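Local coordinates for protein transglutaminase elicitor (Phytophthora sojae, PDB 3TW5) that probably cross-links proteins by joining glutamine side chains to lysine amines, and is thought to act as a pathogen-associated elicitor of plant innate immunity, at residues Tyr41-Trp53 against Met76-Gln88. The protein carries 1 engineered substitution. Sequence-based numbering, arbitrary orientation.
Sequences YWPTYQDSINVQW and MDAVSKKNGIDSQ
Asp47 OD2 is gripped by two donors from the 76-88 segment, the backbone N of Ile85 at 2.7 Å and the hydroxyl OG of Ser80 at 2.6 Å. They tie the loop between strand 29-31 and helix 60-67 to the last turn of helix 72-82 and to the chain just after it, in a transglutaminase whose family is placed in the papain-like clan CA. Ile85 N meets the oxygen almost head-on in line with its C-O bond, whereas Ser80 OG comes on the syn side. A chi1 of -169° turns Ser80 OG toward both Asp47 OD2 and Asp86 N, from which it accepts at 2.9 Å, so one small hydroxyl joins the carboxylate to the chain just past the helix. A carboxylate suits this place because its oxygens serve different partners: OD1 takes Asn50 ND2 at 2.8 Å, from above the carboxylate plane, and a salt bridge from Arg112, which also bridges Asp77 and Asp86 and probably stabilises the negative charge.

Asn50 is a matching bridge: its ND2 also donates to Met76 O at 2.8 Å, nearly straight (169°), and both acceptors lie close to its amide plane, which fixes the amide's rotation. Met76 O already accepts the helical bond from Ser80 N, and the two donors approach opposite faces of the carbonyl. Asn50 OD1 rests against Met76 CB and the branched end of Val79. Val79 CG1 in turn packs crosswise on Ile49 CG1, an apolar patch continued by Ala61 of helix 60-67. Where the helix has ended, Gly84 has no side chain to collide with Asp47 OD2, and the loop can approach: the CA atoms of Asp47 and Gly84 are 3.9 Å apart. Ile85 lays CD1 against Asp47 CB, while Thr44 packs its methyl CG2 beside Gly84 O, which accepts a hydrogen bond from Ser87 OG at 2.6 Å.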
loop_
_atom_site.group_PDB
_atom_site.type_symbol
_atom_site.label_atom_id
_atom_site.label_comp_id
_atom_site.label_asym_id
_atom_site.label_seq_id
_atom_site.Cartn_x
_atom_site.Cartn_y
_atom_site.Cartn_z
ATOM N N TYR A 41 -4.688 0.316 -8.714
ATOM C CA TYR A 41 -4.898 1.547 -7.968
ATOM C C TYR A 41 -5.984 2.401 -8.629
ATOM O O TYR A 41 -6.124 3.587 -8.320
ATOM C CB TYR A 41 -3.580 2.320 -7.812
ATOM C CG TYR A 41 -3.023 2.909 -9.092
ATOM C CD1 TYR A 41 -3.082 4.283 -9.331
ATOM C CD2 TYR A 41 -2.426 2.096 -10.059
ATOM C CE1 TYR A 41 -2.564 4.837 -10.505
ATOM C CE2 TYR A 41 -1.908 2.637 -11.239
ATOM C CZ TYR A 41 -1.977 4.006 -11.453
ATOM O OH TYR A 41 -1.467 4.541 -12.615
ATOM N N TRP A 42 -6.742 1.778 -9.535
ATOM C CA TRP A 42 -7.889 2.394 -10.215
ATOM C C TRP A 42 -7.670 3.871 -10.524
ATOM O O TRP A 42 -8.319 4.733 -9.932
ATOM C CB TRP A 42 -9.171 2.171 -9.407
ATOM C CG TRP A 42 -9.443 0.721 -9.195
ATOM C CD1 TRP A 42 -9.218 0.001 -8.058
ATOM C CD2 TRP A 42 -9.955 -0.203 -10.162
ATOM N NE1 TRP A 42 -9.573 -1.312 -8.250
ATOM C CE2 TRP A 42 -10.029 -1.466 -9.533
ATOM C CE3 TRP A 42 -10.366 -0.086 -11.498
ATOM C CZ2 TRP A 42 -10.496 -2.608 -10.196
ATOM C CZ3 TRP A 42 -10.832 -1.219 -12.154
ATOM C CH2 TRP A 42 -10.894 -2.464 -11.500
ATOM N N PRO A 43 -6.753 4.160 -11.464
ATOM C CA PRO A 43 -6.254 5.511 -11.702
ATOM C C PRO A 43 -7.356 6.521 -12.004
ATOM O O PRO A 43 -8.379 6.176 -12.602
ATOM C CB PRO A 43 -5.344 5.346 -12.922
ATOM C CG PRO A 43 -5.046 3.907 -12.998
ATOM C CD PRO A 43 -6.244 3.213 -12.470
ATOM N N THR A 44 -7.123 7.758 -11.579
ATOM C CA THR A 44 -8.042 8.867 -11.803
ATOM C C THR A 44 -8.155 9.179 -13.297
ATOM O O THR A 44 -9.252 9.405 -13.807
ATOM C CB THR A 44 -7.581 10.122 -11.019
ATOM O OG1 THR A 44 -7.444 9.796 -9.631
ATOM C CG2 THR A 44 -8.567 11.269 -11.164
ATOM N N TYR A 45 -7.017 9.160 -13.992
ATOM C CA TYR A 45 -6.965 9.512 -15.413
ATOM C C TYR A 45 -7.749 8.543 -16.310
ATOM O O TYR A 45 -8.028 8.854 -17.470
ATOM C CB TYR A 45 -5.512 9.660 -15.886
ATOM C CG TYR A 45 -4.889 8.383 -16.394
ATOM C CD1 TYR A 45 -4.884 8.083 -17.758
ATOM C CD2 TYR A 45 -4.308 7.473 -15.516
ATOM C CE1 TYR A 45 -4.318 6.906 -18.234
ATOM C CE2 TYR A 45 -3.735 6.294 -15.981
ATOM C CZ TYR A 45 -3.747 6.017 -17.339
ATOM O OH TYR A 45 -3.185 4.853 -17.800
ATOM N N GLN A 46 -8.092 7.373 -15.774
ATOM C CA GLN A 46 -8.924 6.404 -16.493
ATOM C C GLN A 46 -10.356 6.359 -15.957
ATOM O O GLN A 46 -11.107 5.416 -16.234
ATOM C CB GLN A 46 -8.288 5.015 -16.456
ATOM C CG GLN A 46 -7.163 4.833 -17.461
ATOM C CD GLN A 46 -6.575 3.441 -17.432
ATOM O OE1 GLN A 46 -6.287 2.892 -16.365
ATOM N NE2 GLN A 46 -6.392 2.857 -18.610
ATOM N N ASP A 47 -10.715 7.399 -15.203
ATOM C CA ASP A 47 -12.043 7.565 -14.604
ATOM C C ASP A 47 -12.337 6.535 -13.510
ATOM O O ASP A 47 -13.409 5.929 -13.486
ATOM C CB ASP A 47 -13.142 7.569 -15.679
ATOM C CG ASP A 47 -14.314 8.457 -15.314
ATOM O OD1 ASP A 47 -15.464 8.069 -15.602
ATOM O OD2 ASP A 47 -14.089 9.545 -14.746
ATOM N N SER A 48 -11.376 6.354 -12.604
ATOM C CA SER A 48 -11.516 5.458 -11.450
ATOM C C SER A 48 -12.140 4.105 -11.808
ATOM O O SER A 48 -11.680 3.439 -12.733
ATOM C CB SER A 48 -12.294 6.149 -10.318
ATOM O OG SER A 48 -12.317 5.350 -9.147
ATOM N N ILE A 49 -13.184 3.714 -11.082
ATOM C CA ILE A 49 -13.813 2.405 -11.265
ATOM C C ILE A 49 -14.867 2.395 -12.374
ATOM O O ILE A 49 -15.525 1.380 -12.605
ATOM C CB ILE A 49 -14.399 1.841 -9.939
ATOM C CG1 ILE A 49 -15.563 2.700 -9.428
ATOM C CG2 ILE A 49 -13.297 1.706 -8.888
ATOM C CD1 ILE A 49 -16.520 1.956 -8.511
ATOM N N ASN A 50 -15.017 3.529 -13.057
ATOM C CA ASN A 50 -15.845 3.619 -14.260
ATOM C C ASN A 50 -15.180 2.939 -15.455
ATOM O O ASN A 50 -15.826 2.690 -16.474
ATOM C CB ASN A 50 -16.136 5.081 -14.619
ATOM C CG ASN A 50 -17.267 5.683 -13.807
ATOM O OD1 ASN A 50 -17.960 4.998 -13.059
ATOM N ND2 ASN A 50 -17.461 6.983 -13.964
ATOM N N VAL A 51 -13.884 2.651 -15.325
ATOM C CA VAL A 51 -13.106 2.035 -16.397
ATOM C C VAL A 51 -13.609 0.631 -16.723
ATOM O O VAL A 51 -13.972 -0.139 -15.825
ATOM C CB VAL A 51 -11.584 2.015 -16.073
ATOM C CG1 VAL A 51 -11.258 1.018 -14.968
ATOM C CG2 VAL A 51 -10.771 1.718 -17.324
ATOM N N GLN A 52 -13.654 0.326 -18.017
ATOM C CA GLN A 52 -13.930 -1.024 -18.476
ATOM C C GLN A 52 -12.608 -1.783 -18.546
ATOM O O GLN A 52 -11.917 -1.761 -19.568
ATOM C CB GLN A 52 -14.644 -1.005 -19.830
ATOM C CG GLN A 52 -16.036 -0.383 -19.778
ATOM C CD GLN A 52 -16.729 -0.369 -21.128
ATOM O OE1 GLN A 52 -16.693 0.631 -21.844
ATOM N NE2 GLN A 52 -17.362 -1.482 -21.482
ATOM N N TRP A 53 -12.252 -2.424 -17.435
ATOM C CA TRP A 53 -11.018 -3.207 -17.333
ATOM C C TRP A 53 -11.096 -4.458 -18.211
ATOM O O TRP A 53 -10.080 -4.939 -18.722
ATOM C CB TRP A 53 -10.740 -3.590 -15.874
ATOM C CG TRP A 53 -11.838 -4.398 -15.249
ATOM C CD1 TRP A 53 -12.961 -3.921 -14.643
ATOM C CD2 TRP A 53 -11.922 -5.826 -15.182
ATOM N NE1 TRP A 53 -13.740 -4.959 -14.200
ATOM C CE2 TRP A 53 -13.128 -6.141 -14.516
ATOM C CE3 TRP A 53 -11.099 -6.871 -15.618
ATOM C CZ2 TRP A 53 -13.532 -7.459 -14.276
ATOM C CZ3 TRP A 53 -11.498 -8.181 -15.376
ATOM C CH2 TRP A 53 -12.706 -8.462 -14.712
ATOM N N MET A 76 -22.305 6.726 -12.063
ATOM C CA MET A 76 -20.990 6.817 -12.690
ATOM C C MET A 76 -20.483 8.260 -12.683
ATOM O O MET A 76 -19.282 8.500 -12.547
ATOM C CB MET A 76 -21.016 6.265 -14.117
ATOM C CG MET A 76 -21.347 4.771 -14.228
ATOM S SD MET A 76 -20.768 3.981 -15.755
ATOM C CE MET A 76 -21.422 5.078 -17.020
ATOM N N ASP A 77 -21.404 9.213 -12.819
ATOM C CA ASP A 77 -21.061 10.631 -12.741
ATOM C C ASP A 77 -20.609 11.013 -11.337
ATOM O O ASP A 77 -19.732 11.864 -11.173
ATOM C CB ASP A 77 -22.238 11.509 -13.174
ATOM C CG ASP A 77 -22.437 11.529 -14.683
ATOM O OD1 ASP A 77 -23.469 12.068 -15.131
ATOM O OD2 ASP A 77 -21.574 11.005 -15.423
ATOM N N ALA A 78 -21.215 10.379 -10.334
ATOM C CA ALA A 78 -20.836 10.584 -8.941
ATOM C C ALA A 78 -19.426 10.069 -8.699
ATOM O O ALA A 78 -18.611 10.745 -8.070
ATOM C CB ALA A 78 -21.815 9.896 -8.019
ATOM N N VAL A 79 -19.152 8.870 -9.214
ATOM C CA VAL A 79 -17.825 8.266 -9.157
ATOM C C VAL A 79 -16.791 9.195 -9.791
ATOM O O VAL A 79 -15.726 9.428 -9.221
ATOM C CB VAL A 79 -17.812 6.877 -9.847
ATOM C CG1 VAL A 79 -16.390 6.369 -10.056
ATOM C CG2 VAL A 79 -18.614 5.874 -9.037
ATOM N N SER A 80 -17.125 9.744 -10.956
ATOM C CA SER A 80 -16.204 10.610 -11.684
ATOM C C SER A 80 -15.951 11.952 -10.992
ATOM O O SER A 80 -14.840 12.479 -11.045
ATOM C CB SER A 80 -16.696 10.832 -13.113
ATOM O OG SER A 80 -15.692 11.456 -13.892
ATOM N N LYS A 81 -16.982 12.497 -10.346
ATOM C CA LYS A 81 -16.879 13.796 -9.679
ATOM C C LYS A 81 -16.013 13.733 -8.423
ATOM O O LYS A 81 -15.343 14.705 -8.081
ATOM C CB LYS A 81 -18.266 14.348 -9.340
ATOM N N LYS A 82 -16.028 12.590 -7.743
ATOM C CA LYS A 82 -15.265 12.420 -6.508
ATOM C C LYS A 82 -13.887 11.816 -6.754
ATOM O O LYS A 82 -12.907 12.225 -6.132
ATOM C CB LYS A 82 -16.036 11.554 -5.504
ATOM C CG LYS A 82 -17.483 11.975 -5.264
ATOM C CD LYS A 82 -17.603 13.135 -4.282
ATOM C CE LYS A 82 -19.062 13.522 -4.077
ATOM N NZ LYS A 82 -19.198 14.696 -3.177
ATOM N N ASN A 83 -13.815 10.851 -7.666
ATOM C CA ASN A 83 -12.610 10.040 -7.838
ATOM C C ASN A 83 -12.081 9.932 -9.267
ATOM O O ASN A 83 -10.917 9.582 -9.471
ATOM C CB ASN A 83 -12.848 8.641 -7.268
ATOM C CG ASN A 83 -13.059 8.652 -5.770
ATOM O OD1 ASN A 83 -14.192 8.658 -5.290
ATOM N ND2 ASN A 83 -11.966 8.667 -5.020
ATOM N N GLY A 84 -12.932 10.232 -10.247
ATOM C CA GLY A 84 -12.586 10.051 -11.655
ATOM C C GLY A 84 -12.132 11.304 -12.380
ATOM O O GLY A 84 -11.550 12.207 -11.780
ATOM N N ILE A 85 -12.406 11.348 -13.681
ATOM C CA ILE A 85 -11.976 12.443 -14.552
ATOM C C ILE A 85 -12.610 13.786 -14.161
ATOM O O ILE A 85 -11.930 14.814 -14.140
ATOM C CB ILE A 85 -12.215 12.095 -16.057
ATOM C CG1 ILE A 85 -11.225 11.012 -16.504
ATOM C CG2 ILE A 85 -12.096 13.330 -16.951
ATOM C CD1 ILE A 85 -11.618 10.267 -17.765
ATOM N N ASP A 86 -13.899 13.764 -13.826
ATOM C CA ASP A 86 -14.626 14.984 -13.461
ATOM C C ASP A 86 -14.135 15.633 -12.167
ATOM O O ASP A 86 -14.444 16.796 -11.901
ATOM C CB ASP A 86 -16.132 14.722 -13.392
ATOM C CG ASP A 86 -16.796 14.741 -14.760
ATOM O OD1 ASP A 86 -16.271 15.405 -15.681
ATOM O OD2 ASP A 86 -17.855 14.100 -14.912
ATOM N N SER A 87 -13.365 14.888 -11.376
ATOM C CA SER A 87 -12.781 15.414 -10.142
ATOM C C SER A 87 -11.624 16.386 -10.402
ATOM O O SER A 87 -11.128 17.026 -9.474
ATOM C CB SER A 87 -12.327 14.272 -9.226
ATOM O OG SER A 87 -11.146 13.656 -9.704
ATOM N N GLN A 88 -11.205 16.492 -11.662
ATOM C CA GLN A 88 -10.082 17.351 -12.041
ATOM C C GLN A 88 -10.484 18.425 -13.062
ATOM O O GLN A 88 -9.679 18.816 -13.913
ATOM C CB GLN A 88 -8.915 16.512 -12.577
ATOM C CG GLN A 88 -8.506 15.317 -11.708
ATOM C CD GLN A 88 -7.924 15.709 -10.358
ATOM O OE1 GLN A 88 -8.243 15.102 -9.338
ATOM N NE2 GLN A 88 -7.066 16.721 -10.346
#